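Local coordinates for hypothetical protein (PDB 3V4H) that probably serves as an Hcp-family component of the type VI secretion system, six copies assembling through shared beta sheets, as in the secretion-tube rings of its relatives, at residues M29-D34 with I49-W54; F82-D87 with E147-S152; S95-G100 with V128-V133; T122-D127 with T157-M162. One frame throughout, in Å; residues are numbered along the deposited sequence.

Contact 1 (M29-D34 with I49-W54); sequences MFIKID and IQVLAW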
loop_
_atom_site.group_PDB
_atom_site.type_symbol
_atom_site.label_atom_id
_atom_site.label_comp_id
_atom_site.label_asym_id
_atom_site.label_seq_id
_atom_site.Cartn_x
_atom_site.Cartn_y
_atom_site.Cartn_z
ATOM N N MET A 29 29.439 1.527 -3.810
ATOM C CA MET A 29 29.313 0.551 -2.741
ATOM C C MET A 29 29.878 -0.766 -3.225
ATOM O O MET A 29 29.555 -1.209 -4.329
ATOM C CB MET A 29 27.842 0.384 -2.379
ATOM C CG MET A 29 27.135 1.667 -1.998
ATOM S SD MET A 29 25.434 1.359 -1.516
ATOM C CE MET A 29 24.565 1.552 -3.064
ATOM N N PHE A 30 30.686 -1.423 -2.400
ATOM C CA PHE A 30 31.306 -2.683 -2.811
ATOM C C PHE A 30 31.201 -3.701 -1.729
ATOM O O PHE A 30 31.300 -3.360 -0.558
ATOM C CB PHE A 30 32.784 -2.473 -3.109
ATOM C CG PHE A 30 33.029 -1.433 -4.153
ATOM C CD1 PHE A 30 32.894 -1.735 -5.481
ATOM C CD2 PHE A 30 33.347 -0.137 -3.798
ATOM C CE1 PHE A 30 33.093 -0.769 -6.457
ATOM C CE2 PHE A 30 33.541 0.837 -4.763
ATOM C CZ PHE A 30 33.418 0.514 -6.096
ATOM N N ILE A 31 31.078 -4.953 -2.107
ATOM C CA ILE A 31 31.223 -6.026 -1.124
ATOM C C ILE A 31 32.222 -7.062 -1.646
ATOM O O ILE A 31 32.169 -7.489 -2.814
ATOM C CB ILE A 31 29.842 -6.570 -0.698
ATOM C CG1 ILE A 31 29.946 -7.294 0.645
ATOM C CG2 ILE A 31 29.237 -7.432 -1.780
ATOM C CD1 ILE A 31 28.666 -7.449 1.434
ATOM N N LYS A 32 33.167 -7.443 -0.799
ATOM C CA LYS A 32 34.202 -8.424 -1.152
ATOM C C LYS A 32 33.958 -9.660 -0.301
ATOM O O LYS A 32 34.012 -9.579 0.915
ATOM C CB LYS A 32 35.587 -7.857 -0.848
ATOM C CG LYS A 32 36.735 -8.836 -1.121
ATOM C CD LYS A 32 37.700 -8.927 0.029
ATOM C CE LYS A 32 38.941 -8.085 -0.187
ATOM N NZ LYS A 32 40.033 -8.892 -0.813
ATOM N N ILE A 33 33.655 -10.780 -0.935
ATOM C CA ILE A 33 33.238 -11.983 -0.212
ATOM C C ILE A 33 34.264 -13.108 -0.439
ATOM O O ILE A 33 34.550 -13.468 -1.583
ATOM C CB ILE A 33 31.905 -12.494 -0.729
ATOM C CG1 ILE A 33 30.807 -11.501 -0.418
ATOM C CG2 ILE A 33 31.601 -13.872 -0.154
ATOM C CD1 ILE A 33 29.473 -11.887 -0.997
ATOM N N ASP A 34 34.810 -13.669 0.621
ATOM C CA ASP A 34 35.857 -14.661 0.469
ATOM C C ASP A 34 35.463 -15.799 -0.409
ATOM O O ASP A 34 34.467 -16.429 -0.199
ATOM C CB ASP A 34 36.293 -15.209 1.806
ATOM C CG ASP A 34 37.424 -14.428 2.403
ATOM O OD1 ASP A 34 38.218 -13.855 1.662
ATOM O OD2 ASP A 34 37.511 -14.360 3.629
ATOM N N ILE A 49 32.117 -7.280 -5.680
ATOM C CA ILE A 49 30.708 -7.141 -6.089
ATOM C C ILE A 49 30.214 -5.715 -5.888
ATOM O O ILE A 49 30.277 -5.172 -4.786
ATOM C CB ILE A 49 29.794 -8.125 -5.323
ATOM C CG1 ILE A 49 30.242 -9.566 -5.572
ATOM C CG2 ILE A 49 28.353 -7.973 -5.801
ATOM C CD1 ILE A 49 29.956 -10.571 -4.461
ATOM N N GLN A 50 29.700 -5.103 -6.944
ATOM C CA GLN A 50 29.063 -3.782 -6.818
ATOM C C GLN A 50 27.680 -3.891 -6.203
ATOM O O GLN A 50 26.836 -4.665 -6.672
ATOM C CB GLN A 50 28.951 -3.095 -8.183
ATOM C CG GLN A 50 30.298 -3.069 -8.851
ATOM C CD GLN A 50 30.574 -1.818 -9.648
ATOM O OE1 GLN A 50 31.694 -1.314 -9.626
ATOM N NE2 GLN A 50 29.559 -1.317 -10.367
ATOM N N VAL A 51 27.426 -3.083 -5.180
ATOM C CA VAL A 51 26.181 -3.155 -4.431
ATOM C C VAL A 51 25.266 -2.020 -4.884
ATOM O O VAL A 51 25.692 -0.864 -5.038
ATOM C CB VAL A 51 26.433 -3.079 -2.929
ATOM C CG1 VAL A 51 25.145 -3.028 -2.139
ATOM C CG2 VAL A 51 27.224 -4.315 -2.493
ATOM N N LEU A 52 23.999 -2.369 -5.041
ATOM C CA LEU A 52 22.942 -1.442 -5.450
ATOM C C LEU A 52 22.170 -0.938 -4.248
ATOM O O LEU A 52 21.664 0.158 -4.259
ATOM C CB LEU A 52 21.976 -2.215 -6.387
ATOM C CG LEU A 52 22.571 -2.764 -7.713
ATOM C CD1 LEU A 52 21.526 -3.515 -8.546
ATOM C CD2 LEU A 52 23.202 -1.636 -8.521
ATOM N N ALA A 53 22.057 -1.728 -3.176
ATOM C CA ALA A 53 21.262 -1.275 -2.035
ATOM C C ALA A 53 21.571 -2.245 -0.902
ATOM O O ALA A 53 22.131 -3.318 -1.192
ATOM C CB ALA A 53 19.735 -1.348 -2.395
ATOM N N TRP A 54 21.323 -1.823 0.324
ATOM C CA TRP A 54 21.597 -2.643 1.510
ATOM C C TRP A 54 20.833 -2.213 2.703
ATOM O O TRP A 54 20.349 -1.105 2.773
ATOM C CB TRP A 54 23.106 -2.627 1.859
ATOM C CG TRP A 54 23.605 -1.280 2.278
ATOM C CD1 TRP A 54 23.836 -0.175 1.471
ATOM C CD2 TRP A 54 23.934 -0.830 3.628
ATOM N NE1 TRP A 54 24.263 0.875 2.218
ATOM C CE2 TRP A 54 24.351 0.546 3.512
ATOM C CE3 TRP A 54 23.943 -1.423 4.862
ATOM C CZ2 TRP A 54 24.747 1.296 4.624
ATOM C CZ3 TRP A 54 24.352 -0.669 5.981
ATOM C CH2 TRP A 54 24.751 0.634 5.862
HETATM O O HOH W 1 27.693 0.758 -6.005
#
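Met29 reaches across to Trp54 with its sulfur, SD lying 3.7 Å from CD1 of the indole in a Met-aromatic contact that runs obliquely to the five-membered ring. A bend at chi3 (-92°) turns the methyl off this line, and CE ends 3.4 Å from Leu52 O. Closer to the backbone, Met29 CB rests on Val51 CB. Phe30 and Gln50, a non-hydrogen-bonded antiparallel pair, run side by side in the same direction; the amide oxygen OE1 meets the ring edge at CE1 (3.5 Å), with amide and ring planes 65° apart, while Ser40 holds that oxygen by a hydrogen bond. On the opposite face of the sheet Ile31 sends its CG2 branch against both Ile49 CB and Val51 CG2, and Ile33 CD1 closes on Ile49 CD1 at 3.7 Å. Ile31 and Ile49 exchange two backbone hydrogen bonds, the shorter from Ile31 N to Ile49 O (2.8 Å). Val51 N then bonds Met29 O almost straight (175° at the hydrogen), though from well above the carbonyl plane; beyond it a water joins Met29 N to Val51 O. Trp54 NE1 is buried with no hydrogen-bonding partner in the model, a likely cost partly offset by packing on the Met29 sulfur.

Contact 2 (F82-D87 with E147-S152); sequences FAHYID and EEIRFS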
loop_
_atom_site.group_PDB
_atom_site.type_symbol
_atom_site.label_atom_id
_atom_site.label_comp_id
_atom_site.label_asym_id
_atom_site.label_seq_id
_atom_site.Cartn_x
_atom_site.Cartn_y
_atom_site.Cartn_z
ATOM N N PHE A 82 21.985 -7.236 1.042
ATOM C CA PHE A 82 22.365 -6.392 -0.110
ATOM C C PHE A 82 21.786 -6.953 -1.384
ATOM O O PHE A 82 21.448 -8.149 -1.448
ATOM C CB PHE A 82 23.879 -6.223 -0.252
ATOM C CG PHE A 82 24.606 -7.420 -0.718
ATOM C CD1 PHE A 82 24.918 -7.579 -2.063
ATOM C CD2 PHE A 82 25.069 -8.370 0.185
ATOM C CE1 PHE A 82 25.611 -8.700 -2.511
ATOM C CE2 PHE A 82 25.735 -9.500 -0.245
ATOM C CZ PHE A 82 26.012 -9.669 -1.595
ATOM N N ALA A 83 21.708 -6.065 -2.368
ATOM C CA ALA A 83 21.293 -6.295 -3.735
ATOM C C ALA A 83 22.441 -6.042 -4.713
ATOM O O ALA A 83 23.198 -5.050 -4.583
ATOM C CB ALA A 83 20.152 -5.315 -4.095
ATOM N N HIS A 84 22.541 -6.873 -5.745
ATOM C CA HIS A 84 23.450 -6.629 -6.891
ATOM C C HIS A 84 22.811 -7.143 -8.162
ATOM O O HIS A 84 21.835 -7.870 -8.110
ATOM C CB HIS A 84 24.831 -7.312 -6.649
ATOM C CG HIS A 84 24.784 -8.828 -6.672
ATOM N ND1 HIS A 84 25.554 -9.568 -7.496
ATOM C CD2 HIS A 84 23.959 -9.724 -6.001
ATOM C CE1 HIS A 84 25.228 -10.863 -7.341
ATOM N NE2 HIS A 84 24.273 -10.956 -6.419
ATOM N N TYR A 85 23.330 -6.751 -9.327
ATOM C CA TYR A 85 22.936 -7.402 -10.564
ATOM C C TYR A 85 23.375 -8.852 -10.572
ATOM O O TYR A 85 24.367 -9.218 -9.915
ATOM C CB TYR A 85 23.554 -6.679 -11.744
ATOM C CG TYR A 85 22.963 -5.308 -11.934
ATOM C CD1 TYR A 85 21.590 -5.149 -12.078
ATOM C CD2 TYR A 85 23.769 -4.180 -11.942
ATOM C CE1 TYR A 85 21.017 -3.895 -12.226
ATOM C CE2 TYR A 85 23.220 -2.915 -12.134
ATOM C CZ TYR A 85 21.845 -2.777 -12.265
ATOM O OH TYR A 85 21.296 -1.523 -12.436
ATOM N N ILE A 86 22.645 -9.684 -11.308
ATOM C CA ILE A 86 23.031 -11.095 -11.427
ATOM C C ILE A 86 24.350 -11.075 -12.161
ATOM O O ILE A 86 24.501 -10.382 -13.166
ATOM C CB ILE A 86 21.956 -11.985 -12.062
ATOM C CG1 ILE A 86 20.793 -12.133 -11.048
ATOM C CG2 ILE A 86 22.515 -13.388 -12.428
ATOM C CD1 ILE A 86 19.544 -12.746 -11.648
ATOM N N ASP A 87 25.339 -11.733 -11.570
ATOM C CA ASP A 87 26.683 -11.631 -12.071
ATOM C C ASP A 87 27.467 -12.907 -11.766
ATOM O O ASP A 87 26.891 -13.918 -11.365
ATOM C CB ASP A 87 27.378 -10.356 -11.545
ATOM C CG ASP A 87 27.456 -10.280 -10.019
ATOM O OD1 ASP A 87 27.384 -11.303 -9.313
ATOM O OD2 ASP A 87 27.559 -9.142 -9.513
ATOM N N GLU A 147 19.412 -9.393 -7.696
ATOM C CA GLU A 147 19.293 -10.395 -6.688
ATOM C C GLU A 147 19.630 -9.779 -5.304
ATOM O O GLU A 147 20.528 -8.972 -5.164
ATOM C CB GLU A 147 20.301 -11.481 -7.105
ATOM C CG GLU A 147 20.713 -12.483 -6.098
ATOM C CD GLU A 147 21.663 -13.528 -6.727
ATOM O OE1 GLU A 147 21.140 -14.419 -7.433
ATOM O OE2 GLU A 147 22.915 -13.430 -6.530
ATOM N N GLU A 148 18.825 -10.109 -4.330
ATOM C CA GLU A 148 19.026 -9.711 -2.992
ATOM C C GLU A 148 19.644 -10.900 -2.263
ATOM O O GLU A 148 19.194 -12.053 -2.412
ATOM C CB GLU A 148 17.703 -9.315 -2.358
ATOM C CG GLU A 148 17.770 -9.327 -0.847
ATOM C CD GLU A 148 16.490 -8.897 -0.178
ATOM O OE1 GLU A 148 16.141 -9.603 0.821
ATOM O OE2 GLU A 148 15.869 -7.870 -0.641
ATOM N N ILE A 149 20.660 -10.597 -1.459
ATOM C CA ILE A 149 21.379 -11.575 -0.635
ATOM C C ILE A 149 21.325 -11.075 0.812
ATOM O O ILE A 149 21.511 -9.857 1.056
ATOM C CB ILE A 149 22.811 -11.756 -1.152
ATOM C CG1 ILE A 149 22.768 -12.541 -2.470
ATOM C CG2 ILE A 149 23.669 -12.505 -0.132
ATOM C CD1 ILE A 149 23.764 -12.058 -3.489
ATOM N N ARG A 150 20.910 -11.980 1.703
ATOM C CA ARG A 150 21.000 -11.841 3.144
ATOM C C ARG A 150 21.975 -12.849 3.723
ATOM O O ARG A 150 22.079 -13.961 3.209
ATOM C CB ARG A 150 19.663 -12.134 3.777
ATOM C CG ARG A 150 18.596 -11.291 3.150
ATOM C CD ARG A 150 17.339 -11.232 3.968
ATOM N NE ARG A 150 16.361 -10.409 3.261
ATOM C CZ ARG A 150 15.140 -10.155 3.702
ATOM N NH1 ARG A 150 14.723 -10.657 4.862
ATOM N NH2 ARG A 150 14.334 -9.391 2.977
ATOM N N PHE A 151 22.691 -12.471 4.775
ATOM C CA PHE A 151 23.647 -13.405 5.411
ATOM C C PHE A 151 23.795 -13.267 6.914
ATOM O O PHE A 151 23.553 -12.201 7.498
ATOM C CB PHE A 151 25.021 -13.390 4.715
ATOM C CG PHE A 151 25.759 -12.052 4.739
ATOM C CD1 PHE A 151 26.424 -11.621 5.866
ATOM C CD2 PHE A 151 25.875 -11.302 3.596
ATOM C CE1 PHE A 151 27.160 -10.450 5.864
ATOM C CE2 PHE A 151 26.598 -10.114 3.582
ATOM C CZ PHE A 151 27.257 -9.706 4.721
ATOM N N SER A 152 24.105 -14.406 7.519
ATOM C CA SER A 152 24.437 -14.565 8.936
ATOM C C SER A 152 25.853 -14.158 9.215
ATOM O O SER A 152 26.659 -14.223 8.306
ATOM C CB SER A 152 24.427 -16.050 9.269
ATOM O OG SER A 152 23.348 -16.272 10.090
#
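Phe82 lays one ring face over Ile149, whose CB sits 4.1 Å from the ring centroid in a CH-pi contact offset toward the rim. Phe82 CE2 also touches Ile149 CG2 and meets the Phe151 ring at its edge, 4.0 Å from Phe151 CE2, these two aromatic side chains crossing at about a right angle. With chi1 at 68°, His84 swings its imidazole toward the neighbouring strand, where NE2 donates to Glu147 OE2 (2.8 Å); the oxygen is met on the anti side but well out of the carboxylate plane, and the ring and carboxylate planes stand 55° apart. The other ring nitrogen, ND1, donates in the ring plane to Asp87 OD2 (2.9 Å), and Ile149 CD1 packs against the NE2 side. Four backbone bonds join Phe82 with Ile149 and His84 with Glu147. Ser90 also bonds Glu147 OE2, just where helix 90-99 begins. Gripped through both nitrogens by two acidic side chains, the imidazole has its rotation fixed, and the buried carboxylates would tend to stabilise a protonated ring.

Contact 3 (S95-G100 with V128-V133); sequences SYCLLG and VIITRV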
loop_
_atom_site.group_PDB
_atom_site.type_symbol
_atom_site.label_atom_id
_atom_site.label_comp_id
_atom_site.label_asym_id
_atom_site.label_seq_id
_atom_site.Cartn_x
_atom_site.Cartn_y
_atom_site.Cartn_z
ATOM N N SER A 95 25.029 -21.599 -4.443
ATOM C CA SER A 95 25.616 -22.841 -3.882
ATOM C C SER A 95 25.858 -22.756 -2.367
ATOM O O SER A 95 25.441 -23.650 -1.636
ATOM C CB SER A 95 26.965 -23.196 -4.533
ATOM O OG SER A 95 26.854 -23.345 -5.928
ATOM N N TYR A 96 26.545 -21.702 -1.913
ATOM C CA TYR A 96 26.920 -21.566 -0.490
ATOM C C TYR A 96 25.674 -21.543 0.369
ATOM O O TYR A 96 25.649 -22.102 1.476
ATOM C CB TYR A 96 27.725 -20.281 -0.227
ATOM C CG TYR A 96 29.220 -20.393 -0.490
ATOM C CD1 TYR A 96 30.142 -20.193 0.527
ATOM C CD2 TYR A 96 29.703 -20.686 -1.765
ATOM C CE1 TYR A 96 31.513 -20.298 0.293
ATOM C CE2 TYR A 96 31.058 -20.771 -2.019
ATOM C CZ TYR A 96 31.962 -20.579 -0.985
ATOM O OH TYR A 96 33.296 -20.652 -1.256
ATOM N N CYS A 97 24.633 -20.917 -0.160
ATOM C CA CYS A 97 23.346 -20.890 0.496
ATOM C C CYS A 97 22.772 -22.290 0.620
ATOM O O CYS A 97 22.535 -22.751 1.733
ATOM C CB CYS A 97 22.383 -19.977 -0.247
ATOM S SG CYS A 97 20.829 -19.820 0.633
ATOM N N LEU A 98 22.609 -22.977 -0.510
ATOM C CA LEU A 98 22.008 -24.328 -0.554
ATOM C C LEU A 98 22.738 -25.306 0.354
ATOM O O LEU A 98 22.104 -26.113 1.016
ATOM C CB LEU A 98 21.981 -24.884 -1.989
ATOM C CG LEU A 98 21.051 -24.248 -3.045
ATOM C CD1 LEU A 98 21.295 -24.846 -4.426
ATOM C CD2 LEU A 98 19.593 -24.395 -2.646
ATOM N N LEU A 99 24.067 -25.225 0.386
ATOM C CA LEU A 99 24.896 -26.112 1.208
ATOM C C LEU A 99 25.110 -25.662 2.672
ATOM O O LEU A 99 25.509 -26.469 3.489
ATOM C CB LEU A 99 26.272 -26.279 0.564
ATOM C CG LEU A 99 26.372 -26.791 -0.871
ATOM C CD1 LEU A 99 27.844 -26.778 -1.276
ATOM C CD2 LEU A 99 25.762 -28.178 -1.019
ATOM N N GLY A 100 24.850 -24.400 3.015
ATOM C CA GLY A 100 25.127 -23.910 4.380
ATOM C C GLY A 100 26.619 -23.766 4.625
ATOM O O GLY A 100 27.125 -24.055 5.705
ATOM N N VAL A 128 30.531 -16.007 7.895
ATOM C CA VAL A 128 29.267 -15.648 7.245
ATOM C C VAL A 128 28.573 -16.873 6.628
ATOM O O VAL A 128 29.240 -17.771 6.084
ATOM C CB VAL A 128 29.519 -14.606 6.142
ATOM C CG1 VAL A 128 28.276 -14.437 5.271
ATOM C CG2 VAL A 128 29.940 -13.271 6.759
ATOM N N ILE A 129 27.254 -16.936 6.772
ATOM C CA ILE A 129 26.430 -17.963 6.123
ATOM C C ILE A 129 25.336 -17.253 5.337
ATOM O O ILE A 129 24.695 -16.338 5.843
ATOM C CB ILE A 129 25.790 -18.916 7.134
ATOM C CG1 ILE A 129 26.885 -19.673 7.893
ATOM C CG2 ILE A 129 24.836 -19.891 6.440
ATOM C CD1 ILE A 129 26.365 -20.566 8.994
ATOM N N ILE A 130 25.171 -17.651 4.086
ATOM C CA ILE A 130 24.201 -17.063 3.198
ATOM C C ILE A 130 22.873 -17.691 3.492
ATOM O O ILE A 130 22.695 -18.881 3.313
ATOM C CB ILE A 130 24.622 -17.218 1.737
ATOM C CG1 ILE A 130 25.955 -16.494 1.540
ATOM C CG2 ILE A 130 23.583 -16.585 0.784
ATOM C CD1 ILE A 130 26.604 -16.832 0.229
ATOM N N THR A 131 21.963 -16.874 4.003
ATOM C CA THR A 131 20.672 -17.313 4.525
ATOM C C THR A 131 19.520 -17.152 3.526
ATOM O O THR A 131 18.466 -17.776 3.687
ATOM C CB THR A 131 20.328 -16.454 5.719
ATOM O OG1 THR A 131 20.404 -15.065 5.305
ATOM C CG2 THR A 131 21.331 -16.734 6.827
ATOM N N ARG A 132 19.715 -16.319 2.508
ATOM C CA ARG A 132 18.650 -16.029 1.509
ATOM C C ARG A 132 19.187 -15.526 0.172
ATOM O O ARG A 132 20.086 -14.709 0.144
ATOM C CB ARG A 132 17.645 -15.027 2.064
ATOM C CG ARG A 132 16.203 -15.474 1.834
ATOM C CD ARG A 132 15.180 -14.381 2.157
ATOM N NE ARG A 132 14.572 -14.607 3.474
ATOM C CZ ARG A 132 13.714 -13.780 4.074
ATOM N NH1 ARG A 132 13.332 -12.649 3.484
ATOM N NH2 ARG A 132 13.224 -14.095 5.272
ATOM N N VAL A 133 18.650 -16.065 -0.924
ATOM C CA VAL A 133 18.924 -15.584 -2.280
ATOM C C VAL A 133 17.609 -15.401 -3.057
ATOM O O VAL A 133 16.944 -16.387 -3.384
ATOM C CB VAL A 133 19.822 -16.550 -3.081
ATOM C CG1 VAL A 133 20.163 -15.908 -4.432
ATOM C CG2 VAL A 133 21.081 -16.947 -2.286
#
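This is a helix-on-sheet contact: the last turn of helix 90-99 lies across strand 128-138, one of the two outermost strands of the four-stranded sheet within this chain, with the two short axes 7.1 Å apart and nearly perpendicular (93°). Cys97 carries most of it. Its CB packs against two branched side chains, Ile130 CG2 at 3.7 Å and Val133 CG2 at 3.9 Å, so it fits between residues that flank the bulge at Thr131 and Arg132. Cys97 SG, turned opposite the backbone nitrogen (chi1 -175°), comes to 3.4 Å from Ile130 O. Cys97 CA adds a CA-H...O contact to the same carbonyl oxygen. One residue earlier, Tyr96 CB receives the end of Ile130, CD1, at 3.7 Å, while the ring leads away from the strand and pairs with Lys101 in a cation-pi contact. Gly100 N bonds Cys97 O and, weakly, Tyr96 O, and its positive phi (72°) takes the chain out of the helix. In the strand, Thr131 and Arg132 both face Arg150. Arg132 and Val133 also pair with a strand of the third subunit, carrying the sheet over the interface, where Val58 of that subunit packs on Cys97. A Schellman motif ending the helix therefore meets a classic beta bulge in a strand shared with another subunit, consistent with the ring assemblies of Hcp relatives.

Contact 4 (T122-D127 with T157-M162); sequences TIKFTD and TQDYVM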
loop_
_atom_site.group_PDB
_atom_site.type_symbol
_atom_site.label_atom_id
_atom_site.label_comp_id
_atom_site.label_asym_id
_atom_site.label_seq_id
_atom_site.Cartn_x
_atom_site.Cartn_y
_atom_site.Cartn_z
ATOM N N THR A 122 33.365 1.175 6.492
ATOM C CA THR A 122 33.673 -0.198 6.178
ATOM C C THR A 122 33.070 -1.068 7.243
ATOM O O THR A 122 33.155 -0.777 8.451
ATOM C CB THR A 122 35.184 -0.427 6.009
ATOM O OG1 THR A 122 35.808 -0.327 7.273
ATOM C CG2 THR A 122 35.817 0.598 5.091
ATOM N N ILE A 123 32.410 -2.130 6.821
ATOM C CA ILE A 123 31.901 -3.114 7.774
ATOM C C ILE A 123 32.485 -4.441 7.357
ATOM O O ILE A 123 32.384 -4.846 6.192
ATOM C CB ILE A 123 30.360 -3.243 7.784
ATOM C CG1 ILE A 123 29.710 -1.886 7.973
ATOM C CG2 ILE A 123 29.926 -4.151 8.950
ATOM C CD1 ILE A 123 28.201 -1.832 7.741
ATOM N N LYS A 124 33.139 -5.107 8.301
ATOM C CA LYS A 124 33.760 -6.354 8.023
ATOM C C LYS A 124 33.010 -7.365 8.866
ATOM O O LYS A 124 32.733 -7.092 10.017
ATOM C CB LYS A 124 35.220 -6.302 8.440
ATOM C CG LYS A 124 36.036 -5.172 7.806
ATOM C CD LYS A 124 37.470 -5.196 8.356
ATOM C CE LYS A 124 38.270 -3.939 8.028
ATOM N NZ LYS A 124 37.967 -3.361 6.686
ATOM N N PHE A 125 32.643 -8.495 8.270
ATOM C CA PHE A 125 31.937 -9.550 8.966
ATOM C C PHE A 125 32.785 -10.816 8.955
ATOM O O PHE A 125 33.547 -11.049 8.004
ATOM C CB PHE A 125 30.572 -9.844 8.313
ATOM C CG PHE A 125 29.810 -8.629 7.896
ATOM C CD1 PHE A 125 28.741 -8.156 8.647
ATOM C CD2 PHE A 125 30.105 -7.991 6.700
ATOM C CE1 PHE A 125 28.011 -7.061 8.230
ATOM C CE2 PHE A 125 29.380 -6.884 6.285
ATOM C CZ PHE A 125 28.329 -6.417 7.054
ATOM N N THR A 126 32.638 -11.619 10.013
ATOM C CA THR A 126 33.339 -12.871 10.175
ATOM C C THR A 126 32.406 -14.057 10.292
ATOM O O THR A 126 31.371 -13.964 10.950
ATOM C CB THR A 126 34.165 -12.845 11.454
ATOM O OG1 THR A 126 35.181 -11.880 11.275
ATOM C CG2 THR A 126 34.818 -14.207 11.743
ATOM N N ASP A 127 32.813 -15.169 9.669
ATOM C CA ASP A 127 32.080 -16.415 9.699
ATOM C C ASP A 127 30.650 -16.238 9.203
ATOM O O ASP A 127 29.697 -16.349 9.971
ATOM C CB ASP A 127 32.089 -16.982 11.111
ATOM C CG ASP A 127 31.776 -18.429 11.140
ATOM O OD1 ASP A 127 31.983 -19.097 10.102
ATOM O OD2 ASP A 127 31.334 -18.910 12.204
ATOM N N THR A 157 32.778 -5.737 12.528
ATOM C CA THR A 157 33.388 -4.474 12.921
ATOM C C THR A 157 32.872 -3.393 12.005
ATOM O O THR A 157 32.755 -3.626 10.801
ATOM C CB THR A 157 34.903 -4.576 12.819
ATOM O OG1 THR A 157 35.383 -5.367 13.925
ATOM C CG2 THR A 157 35.566 -3.208 12.897
ATOM N N GLN A 158 32.545 -2.222 12.549
ATOM C CA GLN A 158 32.139 -1.109 11.704
ATOM C C GLN A 158 33.069 0.039 11.973
ATOM O O GLN A 158 33.202 0.467 13.128
ATOM C CB GLN A 158 30.678 -0.716 12.023
ATOM C CG GLN A 158 30.129 0.462 11.262
ATOM C CD GLN A 158 28.866 1.026 11.919
ATOM O OE1 GLN A 158 28.875 1.375 13.092
ATOM N NE2 GLN A 158 27.787 1.081 11.171
ATOM N N ASP A 159 33.709 0.536 10.913
ATOM C CA ASP A 159 34.621 1.680 10.993
ATOM C C ASP A 159 34.109 2.840 10.176
ATOM O O ASP A 159 33.822 2.678 8.976
ATOM C CB ASP A 159 35.987 1.324 10.431
ATOM C CG ASP A 159 36.732 0.257 11.252
ATOM O OD1 ASP A 159 36.764 0.293 12.498
ATOM O OD2 ASP A 159 37.295 -0.635 10.609
ATOM N N TYR A 160 33.981 4.001 10.805
ATOM C CA TYR A 160 33.673 5.228 10.094
ATOM C C TYR A 160 34.906 6.146 10.115
ATOM O O TYR A 160 35.466 6.462 11.193
ATOM C CB TYR A 160 32.457 5.887 10.790
ATOM C CG TYR A 160 32.064 7.208 10.180
ATOM C CD1 TYR A 160 31.121 7.260 9.187
ATOM C CD2 TYR A 160 32.655 8.407 10.591
ATOM C CE1 TYR A 160 30.801 8.451 8.572
ATOM C CE2 TYR A 160 32.334 9.617 9.979
ATOM C CZ TYR A 160 31.370 9.611 8.970
ATOM O OH TYR A 160 30.976 10.786 8.341
ATOM N N VAL A 161 35.327 6.567 8.943
ATOM C CA VAL A 161 36.583 7.233 8.760
ATOM C C VAL A 161 36.276 8.716 8.579
ATOM O O VAL A 161 35.499 9.063 7.707
ATOM C CB VAL A 161 37.299 6.658 7.503
ATOM C CG1 VAL A 161 38.555 7.452 7.175
ATOM C CG2 VAL A 161 37.639 5.165 7.671
ATOM N N MET A 162 36.835 9.574 9.424
ATOM C CA MET A 162 36.716 11.031 9.273
ATOM C C MET A 162 37.948 11.606 8.623
ATOM O O MET A 162 39.060 11.128 8.853
ATOM C CB MET A 162 36.622 11.714 10.637
ATOM C CG MET A 162 35.383 11.376 11.398
ATOM S SD MET A 162 35.799 11.259 13.122
ATOM C CE MET A 162 36.694 12.788 13.454
#
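Backbone pairing dominates where Thr122 meets Asp159 and Lys124 meets Thr157: each couple exchanges two hydrogen bonds, Asp159 N to Thr122 O being the shortest at 2.8 Å and nearly straight (175°). Between them Ile123 and Gln158 form the non-hydrogen-bonded pair, and CA-H...O contacts fill in, with Ile123 CA 3.2 Å from Thr157 O and Gln158 CA 3.4 Å from Thr122 O. Apolar contact is slight. Ile123 and Gln158 run side by side and in the same direction, and Ile123 CG1 lies 4.1 Å from Gln158 CG, while the other Ile123 branch, CG2, comes to 3.4 Å from Thr157 O. On the face of Thr122, Lys124, Thr157 and Asp159 the groups are polar. Thr122 OG1, held between the backbone N and the carbonyl carbon (chi1 71°), approaches Asp159 CB at 3.6 Å as the two side chains cross. Lys124 NZ stays 4.8 Å from Asp159 OD2, too far for a salt bridge, though the opposite charges may attract weakly; the lysine bonds Gln107, and Asp159 OD1 bonds Ser174. From the second subunit, Pro91 packs on Gln158. Strands 119-126 and 155-162 are thus neighbours in a regular antiparallel ladder within the six-stranded sheet, in keeping with the beta-rich Hcp fold.

In the fold
Two antiparallel sheets organise the four contacts. Contact 4 belongs to the six-stranded one and contact 2 to the four-stranded one; contact 1 reaches both, since strand 49-50 ends the first and strand 53-59 edges the second, and contact 3 sets helix 90-99 on the latter. Contact 1 closes before the rest open along the chain, contact 3 is nested inside the loop of contact 2, and contact 4 crosses both. Centres of contacts 1 and 2 lie 8 Å apart, joined by backbone bonds between Ala83 and both Leu52 and Ala53; those of contacts 3 and 4 are 22 Å apart, on opposite sides of the chain's centre. Phe151 against Phe125 bridges the sheets, while neighbouring subunits meet contacts 1 and 3 by strand pairing.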